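Local coordinates for gala protein type 1, 3 or 4 (Legionella pneumophila subsp. pneumophila, PDB 4XA9) that probably binds small GTPases and stimulates their GTP hydrolysis through a leucine-rich repeat scaffold, at residues A[98-103]-A[122-127]; A[201-206]-A[227-232]. One frame throughout, in Å; residues are numbered along the deposited sequence. Where two conformers were deposited one is given.

How the contacts relate
The chain winds through a leucine-rich repeat solenoid, and both contacts join neighbouring turns of it. Contact 1 comes first. It closes a loop that runs from 98-103 through helix 104-113 and strand 119-121 to 122-127, and it ties the turn after strand 95-97 to the turn after strand 119-121. Contact 2 opens only after contact 1 has closed. Its loop passes through strand 214-216 and brings helix 203-207 against helix 224-230. The two are therefore in series, neither nesting nor crossing. Their centres lie about 31 Å apart. Contact 1 joins strand-to-helix turns through polar bonds, whereas contact 2 joins two helices through apolar side chains.

Contact 1. Residues A[98-103]-A[122-127]; sequences VSFNEI and ALYNKI
The two loops run side by side in the same direction, Ser99 CA lying 4.0 Å from Ala122 CA and Glu102 CA 4.5 Å from Asn125 CA. Phe100 N bonds to Leu123 O (2.8 Å). Asn125 OD1 accepts bonds from Asn101 N (2.9 Å) and Ile103 N (3.1 Å), from opposite faces of the amide plane. Asn125 ND2 gives a nearly straight bond to Val98 O (2.9 Å), which lies in the amide plane. These three bonds fix the amide's rotation, and Ile103 CG1 packs against its CG. Leu123 N bonds to Ser99 OG, which also pairs with Asp97. Tyr124 CB sits over one face of the Phe100 ring, 3.7 Å from its centroid. Tyr124 CG is anti to the backbone N (chi1 -163°), which swings its ring aside; the two rings, tilted by 30°, barely overlap. In this assembly Tyr124 OH also bonds to the backbone of another protein's chain. A water joins Glu102 N, Tyr124 O and, weakly, Lys126 NZ. Asn101 bonds likewise to Ile74 and Ile79, and Asn148 to Asn125 and Ile127. A buried asparagine bonding to the backbone of the preceding coil, repeated from coil to coil, is characteristic of the leucine-rich repeat solenoid.

Contact 2. Residues A[201-206]-A[227-232]; sequences KSTLHF and KKILET
Ile229 O is gripped twice by Thr232, by OG1 at 2.6 Å and by the backbone N at 3.1 Å. The hydroxyl approaches in the carbonyl plane. Both bonds stay within 227-232 and tie Thr232 back to Ile229. No hydrogen bond crosses between the two segments, so side-chain packing carries the contact. The Ile229 side chain meets Thr203 at about a right angle. Ile229 CD1 lies 3.4 Å from Thr203 OG1. Ile229 CG2 is anti to the backbone N, and this sets the methyl against the backbone of the other helix, 3.5 Å from Thr203 O and 3.7 Å from Leu204 CA. Thr203 OG1 stands between its own backbone N and carbonyl carbon (chi1 62°). There it bonds back to Asp200 O, so this polar atom has a partner although it faces an apolar methyl. The other branch, Thr203 CG2, is left to the leucine: Leu230 CG lies 3.8 Å from it. Leu230 also crosses Thr203 at about a right angle, and its CD2 reaches on to Phe206 CB at 3.6 Å. The same methyl approaches the Phe206 ring obliquely. Leu230, Thr203 and Phe206 are buried, while Ile229 and Leu204 lie nearer the surface. On the sheet side, Phe206 and Leu230 both pack on Leu215 of strand 214-216. Phe206 also touches Ala183 of helix 176-184, and Leu230 touches Leu241. Helix 203-207 thus sits between helices 176-184 and 224-230 in the solenoid's row of helices, which packs against the parallel strands of the sheet.

Contact 1. Residues A[98-103]-A[122-127]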
loop_
_atom_site.group_PDB
_atom_site.type_symbol
_atom_site.label_atom_id
_atom_site.label_comp_id
_atom_site.label_asym_id
_atom_site.label_seq_id
_atom_site.Cartn_x
_atom_site.Cartn_y
_atom_site.Cartn_z
ATOM N N VAL A 98 -3.532 2.981 -12.907
ATOM C CA VAL A 98 -4.740 3.715 -12.537
ATOM C C VAL A 98 -5.187 3.341 -11.129
ATOM O O VAL A 98 -6.368 3.459 -10.798
ATOM C CB VAL A 98 -5.916 3.445 -13.509
ATOM C CG1 VAL A 98 -5.666 4.102 -14.857
ATOM C CG2 VAL A 98 -6.155 1.947 -13.671
ATOM N N SER A 99 -4.245 2.879 -10.310
ATOM C CA SER A 99 -4.558 2.455 -8.946
ATOM C C SER A 99 -5.209 3.595 -8.158
ATOM O O SER A 99 -4.920 4.763 -8.409
ATOM C CB SER A 99 -3.290 1.974 -8.237
ATOM O OG SER A 99 -2.666 0.931 -8.970
ATOM N N PHE A 100 -6.097 3.248 -7.228
ATOM C CA PHE A 100 -6.726 4.225 -6.338
ATOM C C PHE A 100 -7.433 5.347 -7.096
ATOM O O PHE A 100 -7.138 6.526 -6.891
ATOM C CB PHE A 100 -5.690 4.821 -5.383
ATOM C CG PHE A 100 -5.077 3.809 -4.451
ATOM C CD1 PHE A 100 -3.974 3.062 -4.841
ATOM C CD2 PHE A 100 -5.616 3.596 -3.190
ATOM C CE1 PHE A 100 -3.412 2.117 -3.980
ATOM C CE2 PHE A 100 -5.063 2.655 -2.325
ATOM C CZ PHE A 100 -3.960 1.915 -2.723
ATOM N N ASN A 101 -8.364 4.974 -7.968
ATOM C CA ASN A 101 -9.114 5.958 -8.752
ATOM C C ASN A 101 -10.608 5.664 -8.804
ATOM O O ASN A 101 -11.344 6.327 -9.528
ATOM C CB ASN A 101 -8.575 6.036 -10.184
ATOM C CG ASN A 101 -7.539 7.116 -10.356
ATOM O OD1 ASN A 101 -7.869 8.304 -10.405
ATOM N ND2 ASN A 101 -6.281 6.715 -10.483
ATOM N N GLU A 102 -11.041 4.665 -8.041
ATOM C CA GLU A 102 -12.430 4.208 -8.055
ATOM C C GLU A 102 -12.948 3.918 -9.465
ATOM O O GLU A 102 -14.089 4.255 -9.785
ATOM C CB GLU A 102 -13.335 5.243 -7.383
ATOM C CG GLU A 102 -12.836 5.729 -6.033
ATOM C CD GLU A 102 -13.823 6.657 -5.339
ATOM O OE1 GLU A 102 -14.994 6.725 -5.772
ATOM O OE2 GLU A 102 -13.426 7.327 -4.360
ATOM N N ILE A 103 -12.131 3.295 -10.311
ATOM C CA ILE A 103 -12.560 3.075 -11.693
ATOM C C ILE A 103 -13.609 1.967 -11.791
ATOM O O ILE A 103 -14.387 1.941 -12.728
ATOM C CB ILE A 103 -11.379 2.732 -12.632
ATOM C CG1 ILE A 103 -10.842 1.325 -12.353
ATOM C CG2 ILE A 103 -10.274 3.787 -12.529
ATOM C CD1 ILE A 103 -9.814 0.865 -13.375
ATOM N N ALA A 122 -3.778 -1.580 -11.131
ATOM C CA ALA A 122 -5.107 -1.079 -10.812
ATOM C C ALA A 122 -5.482 -1.438 -9.389
ATOM O O ALA A 122 -6.607 -1.863 -9.125
ATOM C CB ALA A 122 -6.146 -1.635 -11.800
ATOM N N LEU A 123 -4.529 -1.273 -8.480
ATOM C CA LEU A 123 -4.744 -1.572 -7.069
ATOM C C LEU A 123 -5.883 -0.726 -6.525
ATOM O O LEU A 123 -6.048 0.429 -6.930
ATOM C CB LEU A 123 -3.475 -1.305 -6.251
ATOM C CG LEU A 123 -2.237 -2.186 -6.418
ATOM C CD1 LEU A 123 -1.555 -1.938 -7.761
ATOM C CD2 LEU A 123 -1.258 -1.918 -5.283
ATOM N N TYR A 124 -6.643 -1.303 -5.596
ATOM C CA TYR A 124 -7.728 -0.610 -4.887
ATOM C C TYR A 124 -8.621 0.239 -5.796
ATOM O O TYR A 124 -8.519 1.459 -5.813
ATOM C CB TYR A 124 -7.158 0.269 -3.766
ATOM C CG TYR A 124 -8.211 0.686 -2.763
ATOM C CD1 TYR A 124 -8.709 -0.229 -1.841
ATOM C CD2 TYR A 124 -8.722 1.981 -2.747
ATOM C CE1 TYR A 124 -9.684 0.133 -0.927
ATOM C CE2 TYR A 124 -9.700 2.355 -1.833
ATOM C CZ TYR A 124 -10.175 1.423 -0.927
ATOM O OH TYR A 124 -11.145 1.778 -0.014
ATOM N N ASN A 125 -9.502 -0.411 -6.544
ATOM C CA ASN A 125 -10.355 0.306 -7.477
ATOM C C ASN A 125 -11.798 -0.175 -7.438
ATOM O O ASN A 125 -12.558 0.069 -8.375
ATOM C CB ASN A 125 -9.802 0.186 -8.904
ATOM C CG ASN A 125 -8.964 1.388 -9.311
ATOM O OD1 ASN A 125 -9.365 2.541 -9.108
ATOM N ND2 ASN A 125 -7.793 1.127 -9.886
ATOM N N LYS A 126 -12.166 -0.844 -6.347
ATOM C CA LYS A 126 -13.481 -1.479 -6.216
ATOM C C LYS A 126 -13.753 -2.452 -7.361
ATOM O O LYS A 126 -14.897 -2.622 -7.790
ATOM C CB LYS A 126 -14.593 -0.426 -6.147
ATOM C CG LYS A 126 -14.418 0.573 -5.013
ATOM C CD LYS A 126 -15.538 1.609 -4.986
ATOM C CE LYS A 126 -14.980 3.022 -4.801
ATOM N NZ LYS A 126 -13.547 3.028 -4.353
ATOM N N ILE A 127 -12.701 -3.096 -7.854
ATOM C CA ILE A 127 -12.867 -4.115 -8.883
ATOM C C ILE A 127 -13.348 -5.407 -8.227
ATOM O O ILE A 127 -12.808 -5.833 -7.214
ATOM C CB ILE A 127 -11.559 -4.346 -9.660
ATOM C CG1 ILE A 127 -11.083 -3.017 -10.267
ATOM C CG2 ILE A 127 -11.745 -5.424 -10.733
ATOM C CD1 ILE A 127 -9.677 -3.056 -10.834
HETATM O O HOH W 1 -10.499 3.383 -5.523
#

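Contact 2. Residues A[201-206]-A[227-232]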
loop_
_atom_site.group_PDB
_atom_site.type_symbol
_atom_site.label_atom_id
_atom_site.label_comp_id
_atom_site.label_asym_id
_atom_site.label_seq_id
_atom_site.Cartn_x
_atom_site.Cartn_y
_atom_site.Cartn_z
ATOM N N LYS A 201 -3.686 -26.589 1.646
ATOM C CA LYS A 201 -4.412 -27.276 0.581
ATOM C C LYS A 201 -3.965 -26.868 -0.830
ATOM O O LYS A 201 -4.043 -27.666 -1.763
ATOM C CB LYS A 201 -5.916 -27.023 0.717
ATOM C CG LYS A 201 -6.733 -28.260 1.037
ATOM C CD LYS A 201 -8.119 -28.180 0.410
ATOM C CE LYS A 201 -8.030 -28.111 -1.109
ATOM N NZ LYS A 201 -9.367 -28.053 -1.766
ATOM N N SER A 202 -3.510 -25.630 -0.993
ATOM C CA SER A 202 -3.098 -25.172 -2.319
ATOM C C SER A 202 -1.689 -25.600 -2.689
ATOM O O SER A 202 -1.324 -25.584 -3.867
ATOM C CB SER A 202 -3.183 -23.649 -2.419
ATOM O OG SER A 202 -4.509 -23.190 -2.243
ATOM N N THR A 203 -0.888 -25.971 -1.694
ATOM C CA THR A 203 0.554 -25.999 -1.909
ATOM C C THR A 203 1.012 -27.140 -2.807
ATOM O O THR A 203 1.992 -26.981 -3.543
ATOM C CB THR A 203 1.317 -26.053 -0.580
ATOM O OG1 THR A 203 0.980 -27.251 0.123
ATOM C CG2 THR A 203 0.964 -24.830 0.277
ATOM N N LEU A 204 0.313 -28.275 -2.769
ATOM C CA LEU A 204 0.654 -29.380 -3.658
ATOM C C LEU A 204 0.538 -28.925 -5.114
ATOM O O LEU A 204 1.408 -29.204 -5.937
ATOM C CB LEU A 204 -0.237 -30.603 -3.402
ATOM C CG LEU A 204 -0.075 -31.736 -4.416
ATOM C CD1 LEU A 204 1.354 -32.242 -4.410
ATOM C CD2 LEU A 204 -1.057 -32.874 -4.141
ATOM N N HIS A 205 -0.519 -28.186 -5.419
ATOM C CA HIS A 205 -0.722 -27.703 -6.780
ATOM C C HIS A 205 0.353 -26.713 -7.214
ATOM O O HIS A 205 0.708 -26.667 -8.395
ATOM C CB HIS A 205 -2.110 -27.083 -6.913
ATOM C CG HIS A 205 -3.214 -28.058 -6.657
ATOM N ND1 HIS A 205 -3.710 -28.892 -7.635
ATOM C CD2 HIS A 205 -3.896 -28.358 -5.525
ATOM C CE1 HIS A 205 -4.660 -29.653 -7.123
ATOM N NE2 HIS A 205 -4.791 -29.350 -5.844
ATOM N N PHE A 206 0.879 -25.931 -6.273
ATOM C CA PHE A 206 1.984 -25.031 -6.596
ATOM C C PHE A 206 3.299 -25.808 -6.682
ATOM O O PHE A 206 4.190 -25.442 -7.440
ATOM C CB PHE A 206 2.113 -23.897 -5.564
ATOM C CG PHE A 206 1.069 -22.812 -5.706
ATOM C CD1 PHE A 206 1.003 -22.027 -6.853
ATOM C CD2 PHE A 206 0.172 -22.562 -4.681
ATOM C CE1 PHE A 206 0.049 -21.029 -6.976
ATOM C CE2 PHE A 206 -0.784 -21.567 -4.796
ATOM C CZ PHE A 206 -0.844 -20.797 -5.949
ATOM N N LYS A 227 4.882 -25.249 3.623
ATOM C CA LYS A 227 6.207 -24.747 3.284
ATOM C C LYS A 227 7.082 -25.875 2.753
ATOM O O LYS A 227 7.778 -25.714 1.752
ATOM C CB LYS A 227 6.862 -24.094 4.502
ATOM C CG LYS A 227 8.343 -23.786 4.329
ATOM C CD LYS A 227 8.931 -23.201 5.607
ATOM C CE LYS A 227 10.447 -23.102 5.533
ATOM N NZ LYS A 227 10.894 -22.222 4.420
ATOM N N LYS A 228 7.036 -27.025 3.424
ATOM C CA LYS A 228 7.842 -28.163 2.995
ATOM C C LYS A 228 7.466 -28.580 1.576
ATOM O O LYS A 228 8.338 -28.820 0.744
ATOM C CB LYS A 228 7.693 -29.340 3.962
ATOM C CG LYS A 228 8.525 -30.537 3.543
ATOM C CD LYS A 228 9.245 -31.166 4.714
ATOM C CE LYS A 228 10.210 -30.184 5.349
ATOM N NZ LYS A 228 10.987 -30.805 6.454
ATOM N N ILE A 229 6.168 -28.638 1.295
ATOM C CA ILE A 229 5.677 -28.965 -0.049
ATOM C C ILE A 229 6.115 -27.942 -1.106
ATOM O O ILE A 229 6.588 -28.309 -2.184
ATOM C CB ILE A 229 4.140 -29.060 -0.072
ATOM C CG1 ILE A 229 3.663 -30.190 0.835
ATOM C CG2 ILE A 229 3.630 -29.273 -1.494
ATOM C CD1 ILE A 229 2.156 -30.330 0.884
ATOM N N LEU A 230 5.940 -26.661 -0.793
ATOM C CA LEU A 230 6.311 -25.589 -1.715
ATOM C C LEU A 230 7.797 -25.635 -2.059
ATOM O O LEU A 230 8.185 -25.400 -3.204
ATOM C CB LEU A 230 5.949 -24.220 -1.126
ATOM C CG LEU A 230 4.455 -23.878 -1.020
ATOM C CD1 LEU A 230 4.245 -22.579 -0.259
ATOM C CD2 LEU A 230 3.810 -23.782 -2.395
ATOM N N GLU A 231 8.627 -25.964 -1.073
ATOM C CA GLU A 231 10.071 -25.997 -1.287
ATOM C C GLU A 231 10.555 -27.184 -2.138
ATOM O O GLU A 231 11.731 -27.232 -2.499
ATOM C CB GLU A 231 10.796 -25.985 0.059
ATOM C CG GLU A 231 10.731 -24.617 0.759
ATOM C CD GLU A 231 11.484 -24.574 2.083
ATOM O OE1 GLU A 231 11.732 -25.647 2.674
ATOM O OE2 GLU A 231 11.815 -23.458 2.540
ATOM N N THR A 232 9.672 -28.126 -2.473
ATOM C CA THR A 232 10.057 -29.193 -3.402
ATOM C C THR A 232 10.115 -28.672 -4.840
ATOM O O THR A 232 10.757 -29.277 -5.702
ATOM C CB THR A 232 9.097 -30.417 -3.363
ATOM O OG1 THR A 232 7.773 -30.022 -3.747
ATOM C CG2 THR A 232 9.069 -31.069 -1.972
#